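Local coordinates for protein CSE1 (Thermus thermophilus, PDB 4AN8) that forms part of the Cascade ribonucleoprotein complex, which uses CRISPR RNA to recognise invading DNA in bacterial adaptive immunity, at residues A[384-389]-A[433-437]; A[425-429]-A[474-478]; A[465-469]-A[489-493]. All blocks are in the same frame, centred on the assembly; numbering follows the deposited sequence.

Interaction 1: A[384-389]-A[433-437]; sequences MAEELG and YWHAL
Tyr433 reaches across to Ala385, Leu388 and Gly389, and its length suits it to span two nearly antiparallel helices whose local axes come within 11.6 Å of each other. The CB points toward helix 372-403, and with CG anti to the backbone N (chi1 173°) the ring runs straight on into the gap. One ortho-meta side, CD2 and CE2, passes Gly389, whose CA lies 3.5 Å from CE2; a glycine suits so close an approach. On the other side CE1 meets Leu388 CD2 at 3.5 Å, and CZ lies near Leu388 CG. At the tip, Tyr433 OH donates to Ala385 O at 2.8 Å, in the carbonyl plane and on a lone pair. That oxygen also takes the helical bond from Gly389 N, so two donors grip it. Leu437 CD1 rests on one face of the phenol, toward the rim. The neighbouring indole of Trp434 borders Glu386, whose carboxylate is salt-bridged to Arg305, and one water links Trp434 NE1 (2.9 Å) to Gly389 O (2.8 Å). Helix 453-476 packs against this helix pair, with Leu461 touching Ala385 and Tyr433, while Trp304 from a loop lies against Trp434 and Leu437.

Interaction 2: A[425-429]-A[474-478]; sequences NSLPL and RFLGT
The phenyl ring of Phe475 is the flat group here, and Ser426, Leu427 and Pro428 all come to it obliquely, squarely neither over a face nor at an edge. It sits near one end of the C-terminal four-helix bundle of Cse1, where helix 453-476 is finishing and the chain turns from helix 417-426 into helix 429-446. The ring is held out toward that turn because CG stands anti to the backbone N (chi1 178°).

Each partner meets a different part of the ring. Leu427 crosses it at about a right angle and brings CD2 to 4.1 Å from Phe475 CE1, almost equally near CD1. Pro428 lies by the other side of the ring, its CD 4.4 Å from Phe475 CD2. Ser426 is found at the far end, with OG 3.9 Å from Phe475 CZ; this hydroxyl is hydrogen-bonded back to Leu423 O in its own helix, so its polar need is met there and its contact with the ring is simply van der Waals.

The residue types fit the turn. Leu427 is the first residue to leave the helical conformation, its psi opening to 134°, an extended shape well tolerated before a proline. Pro428 occupies the N-cap position of the next helix, where its lack of an N-H costs no helical bond and its ring offers a small apolar surface to Phe475. Val399 of helix 372-403 touches both Leu427 and Leu476, so a third helix adds to this apolar patch. Within it two leucine branches meet methyl to methyl, Leu427 CD2 lying 4.2 Å from Leu476 CD2.

Interaction 3: A[465-469]-A[489-493]; sequences ALEAW and GEQEF
An antiparallel helix pair, made by the last two helices of the chain, is joined here by an aromatic stack between Trp469 and Phe493. The phenyl ring lies over the five-membered ring of the indole as an offset stack, with centroids 4.2 Å apart and planes only 13° from parallel. Both side chains leave their helices with CG anti to the backbone N and slide past each other in opposite directions, which makes the contact reciprocal. Trp469 CB stands over one face of Phe493, 3.6 Å from the ring centroid, while Phe493 CB stands over the five-membered ring of Trp469 at 4.1 Å from its centroid. Both are CH-pi contacts.

Along the phenyl rim, Ala465 and Leu466 complete the seat: the Leu466 side chain crosses Phe493 at about a right angle and brings CD2 to 4.0 Å from Phe493 CE2, and Phe493 CE1 touches Ala465 CB. The small alanine lets the ring lie close to the helix backbone. This pair belongs to the four-helix bundle that makes up the C-terminal domain of Cse1, and Leu395 of helix 372-403 touches both aromatic residues.

At its far end the indole borders the backbone of the facing helix, with Trp469 CH2 3.5 Å from Gly489 C; glycine suits this place by presenting no side chain. The buried indole nitrogen is satisfied by Glu490: Trp469 NE1 donates to OE1 at 3.0 Å, nearly straight at 165°, with the oxygen in the indole plane. The glutamate chain bends at chi2 to bring its carboxylate there, and the N-H meets OE1 from above the carboxylate plane, 61° out of it. Arg473 NH1 forms a salt bridge to the same oxygen, which would probably help keep the carboxylate charged.

Overall arrangement
Starting from helix 372-403, the chain opens interaction 1 at 384-389 and passes along helix 417-426, at whose end and following turn 425-429 opens interaction 2. Interaction 1 then closes at 433-437, just inside helix 429-446, so these two loops cross. Helix 453-476 next opens interaction 3 at 465-469 and closes interaction 2 at 474-478 before helix 483-499 closes interaction 3: the second and third loops cross as well, while the first and third follow in series. Together they tie the four bundle helices and the turn beside them. Direct packing joins them: Leu388 and Tyr433 touch Ala465, and Leu429 and Leu476 touch Trp469.

Interaction 1: A[384-389]-A[433-437]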
ATOM      1  N   MET A 384      10.082   2.664 -23.895  1.00 34.19           N
ATOM      2  CA  MET A 384       9.290   2.530 -25.106  1.00 34.19           C
ATOM      3  C   MET A 384       7.857   2.977 -24.843  1.00 34.19           C
ATOM      4  O   MET A 384       7.334   3.841 -25.555  1.00 34.19           O
ATOM      5  CB  MET A 384       9.310   1.086 -25.604  1.00 62.08           C
ATOM      6  CG  MET A 384      10.685   0.607 -26.030  1.00 62.08           C
ATOM      7  SD  MET A 384      10.851  -1.193 -26.099  1.00 62.08           S
ATOM      8  CE  MET A 384       9.531  -1.609 -27.238  1.00 62.08           C
ATOM      9  N   ALA A 385       7.224   2.403 -23.814  1.00 27.15           N
ATOM     10  CA  ALA A 385       5.824   2.673 -23.543  1.00 27.15           C
ATOM     11  C   ALA A 385       5.615   4.160 -23.285  1.00 27.15           C
ATOM     12  O   ALA A 385       4.632   4.739 -23.760  1.00 27.15           O
ATOM     13  CB  ALA A 385       5.304   1.805 -22.398  1.00 17.97           C
ATOM     14  N   GLU A 386       6.558   4.804 -22.598  1.00 24.64           N
ATOM     15  CA  GLU A 386       6.422   6.251 -22.345  1.00 24.64           C
ATOM     16  C   GLU A 386       6.610   7.107 -23.597  1.00 24.64           C
ATOM     17  O   GLU A 386       5.958   8.142 -23.754  1.00 24.64           O
ATOM     18  CB  GLU A 386       7.355   6.757 -21.226  1.00 36.16           C
ATOM     19  CG  GLU A 386       7.069   6.195 -19.824  1.00 36.16           C
ATOM     20  CD  GLU A 386       5.804   6.770 -19.167  1.00 36.16           C
ATOM     21  OE1 GLU A 386       5.294   7.814 -19.622  1.00 36.16           O
ATOM     22  OE2 GLU A 386       5.313   6.172 -18.185  1.00 36.16           O
ATOM     23  N   GLU A 387       7.507   6.696 -24.480  1.00 36.91           N
ATOM     24  CA  GLU A 387       7.771   7.490 -25.666  1.00 36.91           C
ATOM     25  C   GLU A 387       6.556   7.436 -26.592  1.00 36.91           C
ATOM     26  O   GLU A 387       6.106   8.454 -27.108  1.00 36.91           O
ATOM     27  CB  GLU A 387       9.029   6.997 -26.385  1.00 68.74           C
ATOM     28  CG  GLU A 387      10.323   7.383 -25.677  1.00 68.74           C
ATOM     29  CD  GLU A 387      11.576   6.892 -26.394  1.00 68.74           C
ATOM     30  OE1 GLU A 387      11.448   6.308 -27.499  1.00 68.74           O
ATOM     31  OE2 GLU A 387      12.685   7.093 -25.846  1.00 68.74           O
ATOM     32  N   LEU A 388       6.026   6.236 -26.783  1.00 30.82           N
ATOM     33  CA  LEU A 388       4.858   6.055 -27.606  1.00 30.82           C
ATOM     34  C   LEU A 388       3.683   6.849 -27.021  1.00 30.82           C
ATOM     35  O   LEU A 388       2.995   7.582 -27.745  1.00 30.82           O
ATOM     36  CB  LEU A 388       4.549   4.569 -27.721  1.00 27.27           C
ATOM     37  CG  LEU A 388       3.262   4.206 -28.439  1.00 27.27           C
ATOM     38  CD1 LEU A 388       3.238   4.889 -29.794  1.00 27.27           C
ATOM     39  CD2 LEU A 388       3.176   2.722 -28.583  1.00 27.27           C
ATOM     40  N   GLY A 389       3.493   6.752 -25.701  1.00 31.24           N
ATOM     41  CA  GLY A 389       2.386   7.418 -25.035  1.00 31.24           C
ATOM     42  C   GLY A 389       2.486   8.921 -25.149  1.00 31.24           C
ATOM     43  O   GLY A 389       1.472   9.627 -25.173  1.00 31.24           O
ATOM     44  N   TYR A 433      -4.896   3.398 -24.785  1.00 23.22           N
ATOM     45  CA  TYR A 433      -3.515   2.940 -24.859  1.00 23.22           C
ATOM     46  C   TYR A 433      -3.087   2.413 -23.474  1.00 23.22           C
ATOM     47  O   TYR A 433      -2.719   1.256 -23.326  1.00 23.22           O
ATOM     48  CB  TYR A 433      -2.628   4.099 -25.310  1.00 24.50           C
ATOM     49  CG  TYR A 433      -1.143   3.816 -25.278  1.00 24.50           C
ATOM     50  CD1 TYR A 433      -0.583   2.859 -26.113  1.00 24.50           C
ATOM     51  CD2 TYR A 433      -0.296   4.520 -24.424  1.00 24.50           C
ATOM     52  CE1 TYR A 433       0.772   2.597 -26.098  1.00 24.50           C
ATOM     53  CE2 TYR A 433       1.079   4.263 -24.405  1.00 24.50           C
ATOM     54  CZ  TYR A 433       1.601   3.307 -25.244  1.00 24.50           C
ATOM     55  OH  TYR A 433       2.949   3.035 -25.245  1.00 24.50           O
ATOM     56  N   TRP A 434      -3.160   3.269 -22.459  1.00 28.18           N
ATOM     57  CA  TRP A 434      -2.733   2.893 -21.108  1.00 28.18           C
ATOM     58  C   TRP A 434      -3.570   1.763 -20.501  1.00 28.18           C
ATOM     59  O   TRP A 434      -3.034   0.829 -19.908  1.00 28.18           O
ATOM     60  CB  TRP A 434      -2.702   4.118 -20.200  1.00 21.58           C
ATOM     61  CG  TRP A 434      -1.594   5.033 -20.582  1.00 21.58           C
ATOM     62  CD1 TRP A 434      -1.708   6.294 -21.074  1.00 21.58           C
ATOM     63  CD2 TRP A 434      -0.184   4.741 -20.537  1.00 21.58           C
ATOM     64  NE1 TRP A 434      -0.459   6.811 -21.326  1.00 21.58           N
ATOM     65  CE2 TRP A 434       0.491   5.878 -20.994  1.00 21.58           C
ATOM     66  CE3 TRP A 434       0.565   3.631 -20.129  1.00 21.58           C
ATOM     67  CZ2 TRP A 434       1.893   5.936 -21.081  1.00 21.58           C
ATOM     68  CZ3 TRP A 434       1.955   3.689 -20.209  1.00 21.58           C
ATOM     69  CH2 TRP A 434       2.605   4.833 -20.679  1.00 21.58           C
ATOM     70  N   HIS A 435      -4.881   1.829 -20.678  1.00 30.07           N
ATOM     71  CA  HIS A 435      -5.742   0.750 -20.210  1.00 30.07           C
ATOM     72  C   HIS A 435      -5.365  -0.595 -20.832  1.00 30.07           C
ATOM     73  O   HIS A 435      -5.345  -1.630 -20.155  1.00 30.07           O
ATOM     74  CB  HIS A 435      -7.209   1.052 -20.489  1.00 51.64           C
ATOM     75  CG  HIS A 435      -8.133  -0.016 -20.004  1.00 51.64           C
ATOM     76  ND1 HIS A 435      -8.956   0.154 -18.913  1.00 51.64           N
ATOM     77  CD2 HIS A 435      -8.339  -1.281 -20.442  1.00 51.64           C
ATOM     78  CE1 HIS A 435      -9.644  -0.958 -18.708  1.00 51.64           C
ATOM     79  NE2 HIS A 435      -9.287  -1.843 -19.621  1.00 51.64           N
ATOM     80  N   ALA A 436      -5.066  -0.588 -22.122  1.00 30.67           N
ATOM     81  CA  ALA A 436      -4.654  -1.824 -22.776  1.00 30.67           C
ATOM     82  C   ALA A 436      -3.361  -2.341 -22.188  1.00 30.67           C
ATOM     83  O   ALA A 436      -3.192  -3.548 -22.017  1.00 30.67           O
ATOM     84  CB  ALA A 436      -4.500  -1.619 -24.266  1.00 24.82           C
ATOM     85  N   LEU A 437      -2.431  -1.431 -21.895  1.00 25.35           N
ATOM     86  CA  LEU A 437      -1.127  -1.817 -21.327  1.00 25.35           C
ATOM     87  C   LEU A 437      -1.233  -2.307 -19.869  1.00 25.35           C
ATOM     88  O   LEU A 437      -0.460  -3.168 -19.445  1.00 25.35           O
ATOM     89  CB  LEU A 437      -0.148  -0.652 -21.427  1.00 29.17           C
ATOM     90  CG  LEU A 437       0.240  -0.259 -22.859  1.00 29.17           C
ATOM     91  CD1 LEU A 437       1.345   0.777 -22.801  1.00 29.17           C
ATOM     92  CD2 LEU A 437       0.707  -1.475 -23.636  1.00 29.17           C
TER
HETATM   93  O   HOH W   1      -0.021   9.149 -22.907  1.00 51.38           O

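Interaction 2: A[425-429]-A[474-478]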
ATOM      1  N   ASN A 425      -9.385  15.647 -23.972  1.00 89.84           N
ATOM      2  CA  ASN A 425      -9.701  14.778 -22.852  1.00 89.84           C
ATOM      3  C   ASN A 425     -10.751  13.738 -23.219  1.00 89.84           C
ATOM      4  O   ASN A 425     -10.675  12.593 -22.774  1.00 89.84           O
ATOM      5  CB  ASN A 425     -10.159  15.599 -21.646  1.00110.52           C
ATOM      6  CG  ASN A 425      -9.049  16.460 -21.069  1.00110.52           C
ATOM      7  OD1 ASN A 425      -7.973  16.584 -21.657  1.00110.52           O
ATOM      8  ND2 ASN A 425      -9.308  17.064 -19.914  1.00110.52           N
ATOM      9  N   SER A 426     -11.724  14.137 -24.039  1.00 72.21           N
ATOM     10  CA  SER A 426     -12.807  13.234 -24.419  1.00 72.21           C
ATOM     11  C   SER A 426     -12.368  12.182 -25.439  1.00 72.21           C
ATOM     12  O   SER A 426     -12.993  11.124 -25.550  1.00 72.21           O
ATOM     13  CB  SER A 426     -14.016  14.010 -24.941  1.00 61.00           C
ATOM     14  OG  SER A 426     -13.846  14.393 -26.294  1.00 61.00           O
ATOM     15  N   LEU A 427     -11.295  12.463 -26.176  1.00 48.54           N
ATOM     16  CA  LEU A 427     -10.767  11.490 -27.128  1.00 48.54           C
ATOM     17  C   LEU A 427     -10.298  10.266 -26.360  1.00 48.54           C
ATOM     18  O   LEU A 427      -9.633  10.401 -25.344  1.00 48.54           O
ATOM     19  CB  LEU A 427      -9.612  12.094 -27.933  1.00 50.09           C
ATOM     20  CG  LEU A 427      -9.919  13.322 -28.802  1.00 50.09           C
ATOM     21  CD1 LEU A 427      -8.625  13.940 -29.317  1.00 50.09           C
ATOM     22  CD2 LEU A 427     -10.843  12.961 -29.963  1.00 50.09           C
ATOM     23  N   PRO A 428     -10.654   9.068 -26.834  1.00 42.33           N
ATOM     24  CA  PRO A 428     -10.298   7.811 -26.160  1.00 42.33           C
ATOM     25  C   PRO A 428      -8.855   7.350 -26.375  1.00 42.33           C
ATOM     26  O   PRO A 428      -8.506   6.245 -25.966  1.00 42.33           O
ATOM     27  CB  PRO A 428     -11.234   6.795 -26.819  1.00 30.53           C
ATOM     28  CG  PRO A 428     -11.499   7.366 -28.186  1.00 30.53           C
ATOM     29  CD  PRO A 428     -11.530   8.852 -27.996  1.00 30.53           C
ATOM     30  N   LEU A 429      -8.018   8.174 -26.990  1.00 36.59           N
ATOM     31  CA  LEU A 429      -6.713   7.691 -27.423  1.00 36.59           C
ATOM     32  C   LEU A 429      -5.763   7.298 -26.260  1.00 36.59           C
ATOM     33  O   LEU A 429      -5.280   6.164 -26.196  1.00 36.59           O
ATOM     34  CB  LEU A 429      -6.066   8.714 -28.364  1.00 24.89           C
ATOM     35  CG  LEU A 429      -4.764   8.259 -29.007  1.00 24.89           C
ATOM     36  CD1 LEU A 429      -5.038   7.054 -29.864  1.00 24.89           C
ATOM     37  CD2 LEU A 429      -4.151   9.398 -29.828  1.00 24.89           C
ATOM     38  N   ARG A 474     -13.236   5.828 -34.934  1.00 49.07           N
ATOM     39  CA  ARG A 474     -14.657   5.610 -34.701  1.00 49.07           C
ATOM     40  C   ARG A 474     -15.326   6.871 -34.158  1.00 49.07           C
ATOM     41  O   ARG A 474     -16.430   7.227 -34.564  1.00 49.07           O
ATOM     42  CB  ARG A 474     -14.851   4.436 -33.740  1.00 42.54           C
ATOM     43  CG  ARG A 474     -16.211   3.789 -33.808  1.00 42.54           C
ATOM     44  CD  ARG A 474     -16.366   2.717 -32.742  1.00 42.54           C
ATOM     45  NE  ARG A 474     -15.546   1.545 -32.999  1.00 42.54           N
ATOM     46  CZ  ARG A 474     -14.669   1.056 -32.127  1.00 42.54           C
ATOM     47  NH1 ARG A 474     -14.516   1.654 -30.950  1.00 42.54           N
ATOM     48  NH2 ARG A 474     -13.943  -0.017 -32.431  1.00 42.54           N
ATOM     49  N   PHE A 475     -14.643   7.557 -33.252  1.00 52.13           N
ATOM     50  CA  PHE A 475     -15.162   8.785 -32.663  1.00 52.13           C
ATOM     51  C   PHE A 475     -15.087   9.931 -33.667  1.00 52.13           C
ATOM     52  O   PHE A 475     -16.029  10.711 -33.826  1.00 52.13           O
ATOM     53  CB  PHE A 475     -14.344   9.126 -31.412  1.00 74.48           C
ATOM     54  CG  PHE A 475     -14.752  10.402 -30.732  1.00 74.48           C
ATOM     55  CD1 PHE A 475     -14.520  11.630 -31.330  1.00 74.48           C
ATOM     56  CD2 PHE A 475     -15.353  10.370 -29.481  1.00 74.48           C
ATOM     57  CE1 PHE A 475     -14.891  12.804 -30.700  1.00 74.48           C
ATOM     58  CE2 PHE A 475     -15.724  11.539 -28.839  1.00 74.48           C
ATOM     59  CZ  PHE A 475     -15.495  12.758 -29.451  1.00 74.48           C
ATOM     60  N   LEU A 476     -13.953  10.040 -34.351  1.00 36.63           N
ATOM     61  CA  LEU A 476     -13.763  11.114 -35.310  1.00 36.63           C
ATOM     62  C   LEU A 476     -14.631  10.966 -36.562  1.00 36.63           C
ATOM     63  O   LEU A 476     -14.926  11.947 -37.235  1.00 36.63           O
ATOM     64  CB  LEU A 476     -12.291  11.213 -35.706  1.00 36.64           C
ATOM     65  CG  LEU A 476     -11.356  11.655 -34.575  1.00 36.64           C
ATOM     66  CD1 LEU A 476      -9.893  11.619 -35.032  1.00 36.64           C
ATOM     67  CD2 LEU A 476     -11.750  13.041 -34.058  1.00 36.64           C
ATOM     68  N   GLY A 477     -15.041   9.742 -36.868  1.00 52.69           N
ATOM     69  CA  GLY A 477     -15.707   9.485 -38.129  1.00 52.69           C
ATOM     70  C   GLY A 477     -17.179   9.849 -38.201  1.00 52.69           C
ATOM     71  O   GLY A 477     -17.840   9.488 -39.169  1.00 52.69           O
ATOM     72  N   THR A 478     -17.695  10.568 -37.206  1.00 37.14           N
ATOM     73  CA  THR A 478     -19.136  10.811 -37.123  1.00 37.14           C
ATOM     74  C   THR A 478     -19.558  12.250 -37.408  1.00 37.14           C
ATOM     75  O   THR A 478     -20.753  12.546 -37.504  1.00 37.14           O
ATOM     76  CB  THR A 478     -19.704  10.427 -35.727  1.00 52.16           C
ATOM     77  OG1 THR A 478     -19.249  11.367 -34.737  1.00 52.16           O
ATOM     78  CG2 THR A 478     -19.297   9.002 -35.340  1.00 52.16           C
TER

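Interaction 3: A[465-469]-A[489-493]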
ATOM      1  N   ALA A 465      -1.684   0.711 -29.090  1.00 27.31           N
ATOM      2  CA  ALA A 465      -1.787   1.913 -29.923  1.00 27.31           C
ATOM      3  C   ALA A 465      -2.846   1.759 -31.043  1.00 27.31           C
ATOM      4  O   ALA A 465      -3.735   2.609 -31.182  1.00 27.31           O
ATOM      5  CB  ALA A 465      -0.419   2.279 -30.509  1.00 23.91           C
ATOM      6  N   LEU A 466      -2.750   0.668 -31.807  1.00 42.52           N
ATOM      7  CA  LEU A 466      -3.713   0.337 -32.872  1.00 42.52           C
ATOM      8  C   LEU A 466      -5.143   0.278 -32.374  1.00 42.52           C
ATOM      9  O   LEU A 466      -6.037   0.861 -32.971  1.00 42.52           O
ATOM     10  CB  LEU A 466      -3.374  -1.006 -33.516  1.00 44.41           C
ATOM     11  CG  LEU A 466      -2.260  -0.992 -34.554  1.00 44.41           C
ATOM     12  CD1 LEU A 466      -1.799  -2.408 -34.874  1.00 44.41           C
ATOM     13  CD2 LEU A 466      -2.721  -0.275 -35.800  1.00 44.41           C
ATOM     14  N   GLU A 467      -5.354  -0.433 -31.276  1.00 45.02           N
ATOM     15  CA  GLU A 467      -6.670  -0.516 -30.661  1.00 45.02           C
ATOM     16  C   GLU A 467      -7.189   0.854 -30.226  1.00 45.02           C
ATOM     17  O   GLU A 467      -8.378   1.130 -30.316  1.00 45.02           O
ATOM     18  CB  GLU A 467      -6.618  -1.470 -29.464  1.00 98.56           C
ATOM     19  CG  GLU A 467      -7.964  -1.781 -28.839  1.00 98.56           C
ATOM     20  CD  GLU A 467      -7.895  -2.940 -27.858  1.00 98.56           C
ATOM     21  OE1 GLU A 467      -6.974  -2.959 -27.010  1.00 98.56           O
ATOM     22  OE2 GLU A 467      -8.758  -3.841 -27.943  1.00 98.56           O
ATOM     23  N   ALA A 468      -6.302   1.719 -29.746  1.00 35.17           N
ATOM     24  CA  ALA A 468      -6.745   3.009 -29.219  1.00 35.17           C
ATOM     25  C   ALA A 468      -7.033   4.007 -30.337  1.00 35.17           C
ATOM     26  O   ALA A 468      -7.942   4.833 -30.236  1.00 35.17           O
ATOM     27  CB  ALA A 468      -5.713   3.581 -28.243  1.00 26.91           C
ATOM     28  N   TRP A 469      -6.243   3.941 -31.399  1.00 38.57           N
ATOM     29  CA  TRP A 469      -6.459   4.828 -32.527  1.00 38.57           C
ATOM     30  C   TRP A 469      -7.744   4.410 -33.279  1.00 38.57           C
ATOM     31  O   TRP A 469      -8.575   5.260 -33.634  1.00 38.57           O
ATOM     32  CB  TRP A 469      -5.224   4.869 -33.438  1.00 33.32           C
ATOM     33  CG  TRP A 469      -5.464   5.633 -34.697  1.00 33.32           C
ATOM     34  CD1 TRP A 469      -5.517   5.126 -35.966  1.00 33.32           C
ATOM     35  CD2 TRP A 469      -5.723   7.036 -34.810  1.00 33.32           C
ATOM     36  NE1 TRP A 469      -5.785   6.129 -36.858  1.00 33.32           N
ATOM     37  CE2 TRP A 469      -5.917   7.313 -36.176  1.00 33.32           C
ATOM     38  CE3 TRP A 469      -5.804   8.088 -33.890  1.00 33.32           C
ATOM     39  CZ2 TRP A 469      -6.190   8.590 -36.646  1.00 33.32           C
ATOM     40  CZ3 TRP A 469      -6.084   9.362 -34.361  1.00 33.32           C
ATOM     41  CH2 TRP A 469      -6.273   9.599 -35.730  1.00 33.32           C
ATOM     42  N   GLY A 489      -4.439  13.166 -38.403  1.00 36.76           N
ATOM     43  CA  GLY A 489      -4.124  12.235 -37.335  1.00 36.76           C
ATOM     44  C   GLY A 489      -3.718  10.862 -37.820  1.00 36.76           C
ATOM     45  O   GLY A 489      -2.747  10.284 -37.311  1.00 36.76           O
ATOM     46  N   GLU A 490      -4.457  10.330 -38.797  1.00 45.09           N
ATOM     47  CA  GLU A 490      -4.120   9.035 -39.393  1.00 45.09           C
ATOM     48  C   GLU A 490      -2.689   9.038 -39.946  1.00 45.09           C
ATOM     49  O   GLU A 490      -1.963   8.039 -39.832  1.00 45.09           O
ATOM     50  CB  GLU A 490      -5.126   8.661 -40.491  1.00 49.34           C
ATOM     51  CG  GLU A 490      -4.906   7.293 -41.143  1.00 49.34           C
ATOM     52  CD  GLU A 490      -5.320   6.123 -40.252  1.00 49.34           C
ATOM     53  OE1 GLU A 490      -6.462   6.097 -39.752  1.00 49.34           O
ATOM     54  OE2 GLU A 490      -4.503   5.207 -40.057  1.00 49.34           O
ATOM     55  N   GLN A 491      -2.280  10.158 -40.541  1.00 47.67           N
ATOM     56  CA  GLN A 491      -0.927  10.263 -41.093  1.00 47.67           C
ATOM     57  C   GLN A 491       0.114  10.278 -39.977  1.00 47.67           C
ATOM     58  O   GLN A 491       1.097   9.540 -40.032  1.00 47.67           O
ATOM     59  CB  GLN A 491      -0.789  11.498 -41.983  1.00 90.50           C
ATOM     60  CG  GLN A 491      -1.526  11.364 -43.306  1.00 90.50           C
ATOM     61  CD  GLN A 491      -1.365  12.577 -44.213  1.00 90.50           C
ATOM     62  OE1 GLN A 491      -0.581  13.487 -43.931  1.00 90.50           O
ATOM     63  NE2 GLN A 491      -2.115  12.592 -45.311  1.00 90.50           N
ATOM     64  N   GLU A 492      -0.122  11.112 -38.963  1.00 42.57           N
ATOM     65  CA  GLU A 492       0.765  11.215 -37.796  1.00 42.57           C
ATOM     66  C   GLU A 492       0.837   9.880 -37.064  1.00 42.57           C
ATOM     67  O   GLU A 492       1.916   9.418 -36.688  1.00 42.57           O
ATOM     68  CB  GLU A 492       0.273  12.313 -36.852  1.00 71.30           C
ATOM     69  CG  GLU A 492       1.248  12.706 -35.754  1.00 71.30           C
ATOM     70  CD  GLU A 492       0.863  14.024 -35.082  1.00 71.30           C
ATOM     71  OE1 GLU A 492      -0.156  14.638 -35.480  1.00 71.30           O
ATOM     72  OE2 GLU A 492       1.580  14.457 -34.154  1.00 71.30           O
ATOM     73  N   PHE A 493      -0.318   9.253 -36.875  1.00 44.39           N
ATOM     74  CA  PHE A 493      -0.347   7.965 -36.213  1.00 44.39           C
ATOM     75  C   PHE A 493       0.484   6.966 -36.989  1.00 44.39           C
ATOM     76  O   PHE A 493       1.067   6.055 -36.408  1.00 44.39           O
ATOM     77  CB  PHE A 493      -1.771   7.446 -36.050  1.00 37.53           C
ATOM     78  CG  PHE A 493      -1.835   6.083 -35.436  1.00 37.53           C
ATOM     79  CD1 PHE A 493      -1.799   5.934 -34.054  1.00 37.53           C
ATOM     80  CD2 PHE A 493      -1.902   4.953 -36.230  1.00 37.53           C
ATOM     81  CE1 PHE A 493      -1.844   4.689 -33.479  1.00 37.53           C
ATOM     82  CE2 PHE A 493      -1.942   3.690 -35.663  1.00 37.53           C
ATOM     83  CZ  PHE A 493      -1.915   3.559 -34.276  1.00 37.53           C
TER